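PDB 1USP: organic hydroperoxide resistance protein from Deinococcus radiodurans, which probably protects the cell by reducing organic hydroperoxides, as related Ohr proteins do. Local coordinates for residues G17-S22 against L26-S31; A56-A61 against G112-A117; G84-G89 against A93-L98; A116-C121 against V133-R138. All blocks are in the same frame, centred on the assembly; numbering follows the deposited sequence.

Contact 1. Residues G17-S22 against L26-S31; sequences GTTRSS and LNLDLS. With GOL (glycerol), chain D.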
loop_
_atom_site.group_PDB
_atom_site.type_symbol
_atom_site.label_atom_id
_atom_site.label_comp_id
_atom_site.label_asym_id
_atom_site.label_seq_id
_atom_site.Cartn_x
_atom_site.Cartn_y
_atom_site.Cartn_z
ATOM N N GLY A 17 9.856 10.165 -11.125
ATOM C CA GLY A 17 8.767 10.129 -10.164
ATOM C C GLY A 17 9.212 9.841 -8.743
ATOM O O GLY A 17 10.186 9.124 -8.514
ATOM N N THR A 18 8.503 10.415 -7.774
ATOM C CA THR A 18 8.757 10.137 -6.371
ATOM C C THR A 18 7.430 9.983 -5.660
ATOM O O THR A 18 6.411 10.468 -6.131
ATOM C CB THR A 18 9.526 11.280 -5.682
ATOM O OG1 THR A 18 8.853 12.518 -5.922
ATOM C CG2 THR A 18 10.912 11.492 -6.263
ATOM N N THR A 19 7.451 9.328 -4.510
ATOM C CA THR A 19 6.331 9.403 -3.597
ATOM C C THR A 19 6.891 9.656 -2.189
ATOM O O THR A 19 7.840 9.013 -1.761
ATOM C CB THR A 19 5.441 8.153 -3.725
ATOM O OG1 THR A 19 4.263 8.288 -2.915
ATOM C CG2 THR A 19 6.144 6.896 -3.209
ATOM N N ARG A 20 6.321 10.633 -1.507
ATOM C CA ARG A 20 6.950 11.220 -0.340
ATOM C C ARG A 20 5.911 11.546 0.706
ATOM O O ARG A 20 4.926 12.193 0.407
ATOM C CB ARG A 20 7.711 12.497 -0.752
ATOM C CG ARG A 20 8.888 12.241 -1.698
ATOM C CD ARG A 20 9.689 13.506 -2.063
ATOM N NE ARG A 20 10.298 14.144 -0.890
ATOM C CZ ARG A 20 10.852 15.363 -0.885
ATOM N NH1 ARG A 20 10.880 16.103 -1.990
ATOM N NH2 ARG A 20 11.384 15.846 0.241
ATOM N N SER A 21 6.124 11.101 1.939
ATOM C CA SER A 21 5.200 11.425 3.022
ATOM C C SER A 21 5.419 12.853 3.519
ATOM O O SER A 21 6.520 13.398 3.425
ATOM C CB SER A 21 5.342 10.434 4.176
ATOM O OG SER A 21 6.603 10.562 4.779
ATOM N N SER A 22 4.363 13.443 4.053
ATOM C CA SER A 22 4.387 14.824 4.555
ATOM C C SER A 22 5.391 15.069 5.692
ATOM O O SER A 22 5.794 16.210 5.928
ATOM C CB SER A 22 2.997 15.217 5.040
ATOM O OG SER A 22 2.535 14.304 6.017
ATOM N N LEU A 26 8.940 8.777 4.586
ATOM C CA LEU A 26 9.068 8.116 3.289
ATOM C C LEU A 26 9.536 9.112 2.242
ATOM O O LEU A 26 8.926 10.145 2.069
ATOM C CB LEU A 26 7.734 7.523 2.853
ATOM C CG LEU A 26 7.255 6.287 3.594
ATOM C CD1 LEU A 26 5.954 5.767 2.979
ATOM C CD2 LEU A 26 8.315 5.211 3.618
ATOM N N ASN A 27 10.609 8.777 1.539
ATOM C CA ASN A 27 11.192 9.656 0.529
ATOM C C ASN A 27 11.709 8.748 -0.595
ATOM O O ASN A 27 12.898 8.413 -0.707
ATOM C CB ASN A 27 12.309 10.497 1.165
ATOM C CG ASN A 27 12.963 11.466 0.192
ATOM O OD1 ASN A 27 12.383 11.834 -0.836
ATOM N ND2 ASN A 27 14.190 11.895 0.519
ATOM N N LEU A 28 10.775 8.328 -1.426
ATOM C CA LEU A 28 11.027 7.214 -2.319
ATOM C C LEU A 28 10.960 7.608 -3.766
ATOM O O LEU A 28 10.097 8.365 -4.190
ATOM C CB LEU A 28 10.008 6.111 -2.055
ATOM C CG LEU A 28 10.015 5.614 -0.613
ATOM C CD1 LEU A 28 8.749 4.809 -0.305
ATOM C CD2 LEU A 28 11.280 4.784 -0.391
ATOM N N ASP A 29 11.890 7.058 -4.521
ATOM C CA ASP A 29 11.875 7.144 -5.955
ATOM C C ASP A 29 10.964 6.057 -6.448
ATOM O O ASP A 29 10.789 5.034 -5.762
ATOM C CB ASP A 29 13.286 6.923 -6.487
ATOM C CG ASP A 29 14.234 8.029 -6.081
ATOM O OD1 ASP A 29 13.932 9.205 -6.360
ATOM O OD2 ASP A 29 15.295 7.819 -5.476
ATOM N N LEU A 30 10.385 6.278 -7.626
ATOM C CA LEU A 30 9.525 5.295 -8.289
ATOM C C LEU A 30 10.149 4.906 -9.606
ATOM O O LEU A 30 10.670 5.773 -10.321
ATOM C CB LEU A 30 8.149 5.882 -8.568
ATOM C CG LEU A 30 7.373 6.313 -7.337
ATOM C CD1 LEU A 30 6.310 7.309 -7.740
ATOM C CD2 LEU A 30 6.762 5.085 -6.649
ATOM N N SER A 31 10.119 3.612 -9.907
ATOM C CA SER A 31 10.545 3.108 -11.202
ATOM C C SER A 31 9.540 2.084 -11.680
ATOM O O SER A 31 8.992 1.303 -10.876
ATOM C CB SER A 31 11.940 2.446 -11.125
ATOM O OG SER A 31 12.937 3.335 -10.660
HETATM C C1 GOL D . 14.764 7.120 -10.097
HETATM O O1 GOL D . 15.138 5.888 -9.522
HETATM C C2 GOL D . 13.244 7.204 -10.143
HETATM O O2 GOL D . 12.767 6.576 -11.312
HETATM C C3 GOL D . 12.783 8.653 -10.130
HETATM O O3 GOL D . 12.890 9.276 -8.872
#

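Contact 2. Residues A56-A61 against G112-A117; sequences ACFQGA and GLMHAA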
loop_
_atom_site.group_PDB
_atom_site.type_symbol
_atom_site.label_atom_id
_atom_site.label_comp_id
_atom_site.label_asym_id
_atom_site.label_seq_id
_atom_site.Cartn_x
_atom_site.Cartn_y
_atom_site.Cartn_z
ATOM N N ALA A 56 3.459 -5.255 6.916
ATOM C CA ALA A 56 3.603 -4.464 8.141
ATOM C C ALA A 56 2.288 -4.421 8.948
ATOM O O ALA A 56 2.294 -4.490 10.180
ATOM C CB ALA A 56 4.073 -3.061 7.796
ATOM N N CYS A 57 1.167 -4.327 8.235
ATOM C CA CYS A 57 -0.164 -4.246 8.842
ATOM C C CYS A 57 -0.506 -5.549 9.553
ATOM O O CYS A 57 -1.099 -5.552 10.627
ATOM C CB CYS A 57 -1.200 -3.967 7.743
ATOM S SG CYS A 57 -2.882 -3.663 8.346
ATOM N N PHE A 58 -0.127 -6.663 8.937
ATOM C CA PHE A 58 -0.332 -7.982 9.545
ATOM C C PHE A 58 0.497 -8.135 10.803
ATOM O O PHE A 58 0.053 -8.731 11.751
ATOM C CB PHE A 58 -0.009 -9.110 8.564
ATOM C CG PHE A 58 -1.184 -9.969 8.235
ATOM C CD1 PHE A 58 -2.331 -9.408 7.704
ATOM C CD2 PHE A 58 -1.155 -11.342 8.468
ATOM C CE1 PHE A 58 -3.427 -10.200 7.413
ATOM C CE2 PHE A 58 -2.243 -12.127 8.158
ATOM C CZ PHE A 58 -3.376 -11.555 7.639
ATOM N N GLN A 59 1.706 -7.589 10.807
ATOM C CA GLN A 59 2.548 -7.602 11.995
ATOM C C GLN A 59 1.947 -6.762 13.121
ATOM O O GLN A 59 1.988 -7.173 14.282
ATOM C CB GLN A 59 3.976 -7.130 11.672
ATOM C CG GLN A 59 4.843 -8.208 11.039
ATOM C CD GLN A 59 5.318 -9.272 12.045
ATOM O OE1 GLN A 59 4.898 -9.269 13.201
ATOM N NE2 GLN A 59 6.191 -10.178 11.595
ATOM N N GLY A 60 1.385 -5.603 12.787
ATOM C CA GLY A 60 0.667 -4.787 13.760
ATOM C C GLY A 60 -0.553 -5.521 14.289
ATOM O O GLY A 60 -0.839 -5.518 15.502
ATOM N N ALA A 61 -1.263 -6.186 13.384
ATOM C CA ALA A 61 -2.432 -6.982 13.766
ATOM C C ALA A 61 -2.054 -8.142 14.700
ATOM O O ALA A 61 -2.808 -8.485 15.614
ATOM C CB ALA A 61 -3.124 -7.489 12.563
ATOM N N GLY A 112 -3.994 -20.343 13.356
ATOM C CA GLY A 112 -4.805 -19.511 14.234
ATOM C C GLY A 112 -4.461 -18.032 14.174
ATOM O O GLY A 112 -5.337 -17.175 14.034
ATOM N N LEU A 113 -3.178 -17.729 14.276
ATOM C CA LEU A 113 -2.723 -16.343 14.289
ATOM C C LEU A 113 -2.972 -15.642 12.953
ATOM O O LEU A 113 -3.320 -14.484 12.940
ATOM C CB LEU A 113 -1.232 -16.290 14.573
ATOM C CG LEU A 113 -0.854 -16.743 15.973
ATOM C CD1 LEU A 113 0.634 -16.782 16.094
ATOM C CD2 LEU A 113 -1.477 -15.810 17.001
HETATM N N MSE A 114 -2.787 -16.355 11.850
HETATM C CA MSE A 114 -2.982 -15.782 10.523
HETATM C C MSE A 114 -4.436 -15.380 10.338
HETATM O O MSE A 114 -4.729 -14.354 9.749
HETATM C CB MSE A 114 -2.590 -16.769 9.420
HETATM C CG MSE A 114 -1.081 -17.049 9.262
HETATM SE SE MSE A 114 0.005 -15.475 8.925
HETATM C CE MSE A 114 -0.349 -15.312 6.993
ATOM N N HIS A 115 -5.362 -16.194 10.841
ATOM C CA HIS A 115 -6.779 -15.872 10.678
ATOM C C HIS A 115 -7.188 -14.702 11.561
ATOM O O HIS A 115 -7.942 -13.818 11.137
ATOM C CB HIS A 115 -7.633 -17.110 10.965
ATOM C CG HIS A 115 -7.551 -18.150 9.893
ATOM N ND1 HIS A 115 -8.414 -18.183 8.826
ATOM C CD2 HIS A 115 -6.691 -19.178 9.709
ATOM C CE1 HIS A 115 -8.119 -19.211 8.053
ATOM N NE2 HIS A 115 -7.073 -19.830 8.563
ATOM N N ALA A 116 -6.665 -14.690 12.781
ATOM C CA ALA A 116 -6.898 -13.617 13.733
ATOM C C ALA A 116 -6.405 -12.263 13.222
ATOM O O ALA A 116 -7.102 -11.252 13.315
ATOM C CB ALA A 116 -6.218 -13.960 15.061
ATOM N N ALA A 117 -5.195 -12.253 12.683
ATOM C CA ALA A 117 -4.625 -11.072 12.081
ATOM C C ALA A 117 -5.441 -10.628 10.879
ATOM O O ALA A 117 -5.648 -9.443 10.690
ATOM C CB ALA A 117 -3.205 -11.336 11.671
#

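Contact 3. Residues G84-G89 against A93-L98; sequences GLQKAG and ALDVEL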
loop_
_atom_site.group_PDB
_atom_site.type_symbol
_atom_site.label_atom_id
_atom_site.label_comp_id
_atom_site.label_asym_id
_atom_site.label_seq_id
_atom_site.Cartn_x
_atom_site.Cartn_y
_atom_site.Cartn_z
ATOM N N GLY A 84 0.747 -9.311 -6.821
ATOM C CA GLY A 84 0.865 -9.371 -8.268
ATOM C C GLY A 84 -0.129 -8.456 -8.947
ATOM O O GLY A 84 -1.252 -8.274 -8.469
ATOM N N LEU A 85 0.303 -7.848 -10.039
ATOM C CA LEU A 85 -0.555 -7.039 -10.881
ATOM C C LEU A 85 -1.100 -7.918 -11.994
ATOM O O LEU A 85 -0.342 -8.579 -12.702
ATOM C CB LEU A 85 0.229 -5.869 -11.479
ATOM C CG LEU A 85 -0.606 -4.858 -12.262
ATOM C CD1 LEU A 85 -1.559 -4.119 -11.326
ATOM C CD2 LEU A 85 0.282 -3.891 -13.013
ATOM N N GLN A 86 -2.415 -7.920 -12.138
ATOM C CA GLN A 86 -3.089 -8.683 -13.173
ATOM C C GLN A 86 -3.869 -7.713 -14.051
ATOM O O GLN A 86 -4.421 -6.734 -13.559
ATOM C CB GLN A 86 -4.031 -9.716 -12.540
ATOM C CG GLN A 86 -3.325 -10.856 -11.820
ATOM C CD GLN A 86 -4.276 -11.963 -11.360
ATOM O OE1 GLN A 86 -5.489 -11.857 -11.533
ATOM N NE2 GLN A 86 -3.723 -13.017 -10.759
ATOM N N LYS A 87 -3.877 -7.958 -15.356
ATOM C CA LYS A 87 -4.698 -7.180 -16.277
ATOM C C LYS A 87 -6.098 -7.788 -16.269
ATOM O O LYS A 87 -6.255 -9.010 -16.297
ATOM C CB LYS A 87 -4.115 -7.182 -17.699
ATOM C CG LYS A 87 -2.871 -6.303 -17.877
ATOM C CD LYS A 87 -2.750 -5.734 -19.305
ATOM C CE LYS A 87 -2.209 -4.297 -19.333
ATOM N NZ LYS A 87 -3.288 -3.251 -19.462
ATOM N N ALA A 88 -7.102 -6.921 -16.231
ATOM C CA ALA A 88 -8.501 -7.324 -16.132
ATOM C C ALA A 88 -9.310 -6.468 -17.106
ATOM O O ALA A 88 -10.051 -5.573 -16.693
ATOM C CB ALA A 88 -9.006 -7.138 -14.693
ATOM N N GLY A 89 -9.139 -6.741 -18.395
ATOM C CA GLY A 89 -9.707 -5.917 -19.446
ATOM C C GLY A 89 -8.984 -4.584 -19.541
ATOM O O GLY A 89 -7.772 -4.536 -19.759
ATOM N N ALA A 93 -6.077 -5.476 -11.495
ATOM C CA ALA A 93 -6.425 -6.062 -10.200
ATOM C C ALA A 93 -5.188 -6.578 -9.473
ATOM O O ALA A 93 -4.214 -6.967 -10.100
ATOM C CB ALA A 93 -7.406 -7.192 -10.373
ATOM N N LEU A 94 -5.261 -6.599 -8.147
ATOM C CA LEU A 94 -4.189 -7.111 -7.310
ATOM C C LEU A 94 -4.458 -8.553 -6.922
ATOM O O LEU A 94 -5.583 -8.932 -6.595
ATOM C CB LEU A 94 -4.037 -6.260 -6.040
ATOM C CG LEU A 94 -3.675 -4.794 -6.295
ATOM C CD1 LEU A 94 -3.521 -4.063 -4.982
ATOM C CD2 LEU A 94 -2.404 -4.632 -7.133
ATOM N N ASP A 95 -3.395 -9.337 -6.949
ATOM C CA ASP A 95 -3.397 -10.707 -6.511
ATOM C C ASP A 95 -2.505 -10.752 -5.267
ATOM O O ASP A 95 -1.375 -10.278 -5.295
ATOM C CB ASP A 95 -2.875 -11.564 -7.667
ATOM C CG ASP A 95 -2.611 -12.990 -7.284
ATOM O OD1 ASP A 95 -3.573 -13.723 -6.969
ATOM O OD2 ASP A 95 -1.460 -13.472 -7.326
ATOM N N VAL A 96 -3.012 -11.270 -4.157
ATOM C CA VAL A 96 -2.294 -11.177 -2.888
ATOM C C VAL A 96 -2.183 -12.500 -2.134
ATOM O O VAL A 96 -3.175 -13.181 -1.918
ATOM C CB VAL A 96 -2.982 -10.164 -1.945
ATOM C CG1 VAL A 96 -2.283 -10.125 -0.568
ATOM C CG2 VAL A 96 -2.992 -8.779 -2.574
ATOM N N GLU A 97 -0.983 -12.850 -1.706
ATOM C CA GLU A 97 -0.847 -13.907 -0.704
ATOM C C GLU A 97 0.009 -13.469 0.445
ATOM O O GLU A 97 0.945 -12.679 0.284
ATOM C CB GLU A 97 -0.400 -15.235 -1.302
ATOM C CG GLU A 97 0.964 -15.313 -1.913
ATOM C CD GLU A 97 1.263 -16.720 -2.433
ATOM O OE1 GLU A 97 2.355 -17.236 -2.179
ATOM O OE2 GLU A 97 0.399 -17.316 -3.105
ATOM N N LEU A 98 -0.347 -13.944 1.630
ATOM C CA LEU A 98 0.363 -13.597 2.852
ATOM C C LEU A 98 0.839 -14.884 3.481
ATOM O O LEU A 98 0.041 -15.790 3.692
ATOM C CB LEU A 98 -0.545 -12.850 3.794
ATOM C CG LEU A 98 -1.206 -11.613 3.167
ATOM C CD1 LEU A 98 -2.292 -11.104 4.042
ATOM C CD2 LEU A 98 -0.176 -10.525 2.894
#

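Contact 4. Residues A116-C121 against V133-R138; sequences AAHEVC and VRLKVR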
loop_
_atom_site.group_PDB
_atom_site.type_symbol
_atom_site.label_atom_id
_atom_site.label_comp_id
_atom_site.label_asym_id
_atom_site.label_seq_id
_atom_site.Cartn_x
_atom_site.Cartn_y
_atom_site.Cartn_z
ATOM N N ALA A 116 -6.665 -14.690 12.781
ATOM C CA ALA A 116 -6.898 -13.617 13.733
ATOM C C ALA A 116 -6.405 -12.263 13.222
ATOM O O ALA A 116 -7.102 -11.252 13.315
ATOM C CB ALA A 116 -6.218 -13.960 15.061
ATOM N N ALA A 117 -5.195 -12.253 12.683
ATOM C CA ALA A 117 -4.625 -11.072 12.081
ATOM C C ALA A 117 -5.441 -10.628 10.879
ATOM O O ALA A 117 -5.648 -9.443 10.690
ATOM C CB ALA A 117 -3.205 -11.336 11.671
ATOM N N HIS A 118 -5.916 -11.588 10.087
ATOM C CA HIS A 118 -6.681 -11.288 8.882
ATOM C C HIS A 118 -8.012 -10.599 9.189
ATOM O O HIS A 118 -8.522 -9.810 8.388
ATOM C CB HIS A 118 -6.942 -12.560 8.073
ATOM C CG HIS A 118 -7.472 -12.295 6.694
ATOM N ND1 HIS A 118 -8.763 -12.605 6.313
ATOM C CD2 HIS A 118 -6.888 -11.739 5.609
ATOM C CE1 HIS A 118 -8.933 -12.275 5.044
ATOM N NE2 HIS A 118 -7.812 -11.742 4.597
ATOM N N GLU A 119 -8.568 -10.936 10.342
ATOM C CA GLU A 119 -9.815 -10.373 10.800
ATOM C C GLU A 119 -9.604 -8.926 11.224
ATOM O O GLU A 119 -10.475 -8.105 11.029
ATOM C CB GLU A 119 -10.371 -11.194 11.971
ATOM C CG GLU A 119 -11.580 -10.553 12.636
ATOM C CD GLU A 119 -12.841 -11.381 12.544
ATOM O OE1 GLU A 119 -13.086 -11.993 11.486
ATOM O OE2 GLU A 119 -13.612 -11.395 13.533
ATOM N N VAL A 120 -8.440 -8.632 11.799
ATOM C CA VAL A 120 -8.156 -7.321 12.382
ATOM C C VAL A 120 -7.532 -6.325 11.394
ATOM O O VAL A 120 -7.849 -5.135 11.412
ATOM C CB VAL A 120 -7.242 -7.483 13.626
ATOM C CG1 VAL A 120 -6.619 -6.162 14.038
ATOM C CG2 VAL A 120 -8.036 -8.075 14.758
ATOM N N CYS A 121 -6.634 -6.822 10.557
ATOM C CA CYS A 121 -5.821 -5.987 9.684
ATOM C C CYS A 121 -6.692 -5.081 8.813
ATOM O O CYS A 121 -7.539 -5.591 8.102
ATOM C CB CYS A 121 -4.971 -6.909 8.800
ATOM S SG CYS A 121 -4.084 -6.078 7.494
ATOM N N VAL A 133 -7.508 -13.135 -1.271
ATOM C CA VAL A 133 -6.292 -13.217 -0.492
ATOM C C VAL A 133 -6.039 -14.685 -0.106
ATOM O O VAL A 133 -6.953 -15.402 0.236
ATOM C CB VAL A 133 -6.376 -12.329 0.784
ATOM C CG1 VAL A 133 -5.121 -12.463 1.624
ATOM C CG2 VAL A 133 -6.606 -10.864 0.409
ATOM N N ARG A 134 -4.795 -15.119 -0.212
ATOM C CA ARG A 134 -4.387 -16.450 0.197
ATOM C C ARG A 134 -3.544 -16.340 1.447
ATOM O O ARG A 134 -2.527 -15.650 1.442
ATOM C CB ARG A 134 -3.579 -17.107 -0.924
ATOM C CG ARG A 134 -4.360 -17.287 -2.210
ATOM C CD ARG A 134 -3.647 -18.093 -3.288
ATOM N NE ARG A 134 -2.479 -17.413 -3.874
ATOM C CZ ARG A 134 -2.535 -16.359 -4.686
ATOM N NH1 ARG A 134 -3.693 -15.834 -5.035
ATOM N NH2 ARG A 134 -1.410 -15.816 -5.148
ATOM N N LEU A 135 -3.962 -17.008 2.515
ATOM C CA LEU A 135 -3.209 -17.067 3.772
ATOM C C LEU A 135 -2.470 -18.390 3.869
ATOM O O LEU A 135 -3.070 -19.460 3.718
ATOM C CB LEU A 135 -4.132 -16.973 4.975
ATOM C CG LEU A 135 -5.065 -15.771 5.073
ATOM C CD1 LEU A 135 -5.958 -15.910 6.276
ATOM C CD2 LEU A 135 -4.259 -14.498 5.119
ATOM N N LYS A 136 -1.178 -18.304 4.160
ATOM C CA LYS A 136 -0.289 -19.453 4.169
ATOM C C LYS A 136 0.563 -19.435 5.431
ATOM O O LYS A 136 0.842 -18.382 5.996
ATOM C CB LYS A 136 0.619 -19.442 2.926
ATOM C CG LYS A 136 -0.129 -19.246 1.589
ATOM C CD LYS A 136 0.690 -19.617 0.311
ATOM C CE LYS A 136 2.194 -19.799 0.560
ATOM N NZ LYS A 136 3.015 -19.804 -0.692
ATOM N N VAL A 137 0.970 -20.615 5.872
ATOM C CA VAL A 137 1.940 -20.747 6.950
ATOM C C VAL A 137 3.071 -21.627 6.420
ATOM O O VAL A 137 2.828 -22.692 5.867
ATOM C CB VAL A 137 1.301 -21.368 8.215
ATOM C CG1 VAL A 137 2.372 -21.788 9.216
ATOM C CG2 VAL A 137 0.321 -20.386 8.848
ATOM N N ARG A 138 4.298 -21.150 6.553
ATOM C CA ARG A 138 5.483 -21.937 6.236
ATOM C C ARG A 138 5.981 -22.583 7.545
ATOM O O ARG A 138 6.409 -23.741 7.552
ATOM C CB ARG A 138 6.525 -21.012 5.593
ATOM C CG ARG A 138 7.844 -21.658 5.202
ATOM C CD ARG A 138 8.851 -20.679 4.581
ATOM N NE ARG A 138 9.209 -19.615 5.520
ATOM C CZ ARG A 138 10.325 -18.887 5.481
ATOM N NH1 ARG A 138 11.245 -19.081 4.544
ATOM N NH2 ARG A 138 10.521 -17.942 6.399
#

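Contact 1. Residues G17-S22 against L26-S31
Thr19 and Leu28 form the central hydrogen-bonded pair, Thr19 N giving to Leu28 O at 2.8 Å and Leu28 N to Thr19 O at 3.0 Å. Their side chains lie alongside each other, and the methyl Thr19 CG2 also meets Leu30 CD2 at 3.9 Å, crossing it at about a right angle. Branched threonine suits this place: the methyl packs on leucines, while OG1 bonds to the backbone of the other subunit. On the opposite face Arg20 runs beside Asn27, guanidinium and amide planes 38° apart; Arg20 NE is 3.1 Å from Asn27 OD1, but the angle is poor for a hydrogen bond. The segments are the arms of a beta hairpin, whose strand 18-21 also pairs with strand 5-12. Near the turn, Ser21 OG sits between its backbone N and carbonyl carbon (chi1 66°), where it takes a nearly straight bond from Leu26 N at 2.9 Å; Asp23 OD1 is its second partner. At the far end, glycerol O3 lies 2.7 Å from both Gly17 O and Asp29 OD1. Further out, Leu49 of helix 46-68 packs on Thr19 and Leu28, and apolar side chains of the other subunit meet Leu28 and Leu30.

Contact 2. Residues A56-A61 against G112-A117
Phe58 and Ala117 supply the CH-pi part of this helix-helix contact. The methyl Ala117 CB stands over one face of the ring, 3.9 Å from its centroid and 18° off the normal, displaced toward the CE2 and CD2 side. Phe58 has an unusual chi1 of -117°, away from the staggered positions, and this rotation carries the ring toward helix 107-120. A Met-aromatic contact comes next: Met114, present as selenomethionine, has its SE 5.3 Å from the ring centroid and level with the ring edge. Its chain, bent at both chi2 and chi3, curls back so that CE also touches Phe58 CE2 at 3.9 Å. A flexible, polarisable side chain suits such a border between aromatic ring and sheet. The remaining contacts are van der Waals. Phe58 CE2 rests 3.7 Å from Met114 O, and Ala61 CB meets Ala117 CB at 3.9 Å. Alanines at this second point keep the backbones near, Ala61 CA and Ala117 CA being 4.9 Å apart, although the axes of the short segments are separated by 9.5 Å where the helices cross steeply, at 104°. Phe58 also packs on Cys121, the disulfide partner of its chain neighbour Cys57. The buried crossing thus joins the two helices bearing on the cysteine pair, an arrangement consistent with the redox centre of the OsmC/Ohr fold.

Contact 3. Residues G84-G89 against A93-L98
Gly84 N donates to Asp95 O at 2.8 Å, nearly straight at 167° and lying in the carbonyl plane; Asp95 N answers to Gly84 O at 2.8 Å. Two residues on, Gln86 N and Ala93 O repeat the pairing at 2.9 Å, with Ala93 N returning to Gln86 O. Between these hydrogen-bonded pairs stand Leu85 and Leu94, a non-hydrogen-bonded pair whose methyls Leu85 CD1 and Leu94 CD2 approach to 4.3 Å on the buried face. Leucine fits there because helix 46-68 and apolar side chains of the other subunit pack against the same side. The other face carries Gln86 and Asp95 beside the small Ala93. Gln86, extended beyond CG, brings NE2 to 3.5 Å from Asp95 CB, with amide and carboxylate planes only 17° apart. The two polar ends take their main bonds elsewhere: Asp95 OD1 makes a salt bridge with Arg134 of strand 134-137, while Gln86 NE2 and Asp95 OD2 each bond a polar side chain of the other subunit. Gly84, without a side chain on this face, gives the Asp95 carboxylate a neighbour that does not crowd it. Gly84 and Leu85 also pair with a strand of the other subunit. The geometry is that of a beta hairpin made by strands 78-88 and 91-101, whose sheet runs on across the dimer interface.

Contact 4. Residues A116-C121 against V133-R138
His118 CG lies anti to its backbone nitrogen (chi1 -168°), swinging the imidazole away from helix 107-120 toward the strand, while Leu135 sets its CG beside its own nitrogen (chi1 -56°) and sends both methyls to meet it. Leu135 CD1 comes over one face of the ring, 3.9 Å from His118 CG and equally far from His118 CB. The second methyl, Leu135 CD2, touches His118 CD2 at 3.8 Å, making the leucine a fork spread along one side of the imidazole. Val133 meets the far end of the ring: its CG1 is 4.1 Å from His118 NE2, the two side chains sliding past each other in opposite directions. Bulky aliphatic residues suit these places because the backbones stay apart, His118 CA and Leu135 CA being 8.5 Å from each other, and only side chains can bridge that distance. Strand alternation sorts the rest. Arg134 turns away from the helix and forms a salt bridge with Glu97, and Lys136 pairs with Glu97 and Glu99. His118 also packs on Phe58. The helix ends at Val120, and Cys121, just past it, still bonds through N to Ala117 O at 2.8 Å. Between these two segments there is no hydrogen bond, and the contact rests on aliphatic groups laid against the imidazole, which serves as a flat surface.

Contacts 2 and 4 sit closest, their centres 6 Å apart, and share Ala116 and Ala117 of helix 107-120. Between them lies the disulfide pair, with Cys57 in contact 2 and Cys121 in contact 4; Cys57 SG and Cys121 SG are 2.8 Å apart here, long for a formed disulfide. Contact 3 extends the same framework: Leu98 pairs by backbone with strand 134-137 of contact 4, and Leu98 CD1 packs on Phe58 CE1 of contact 2 at 3.7 Å. Contact 1 stands apart, its centre about 27 Å from that of contact 2 and 28 Å from that of contact 4, on the opposite side of the chain's centre from both.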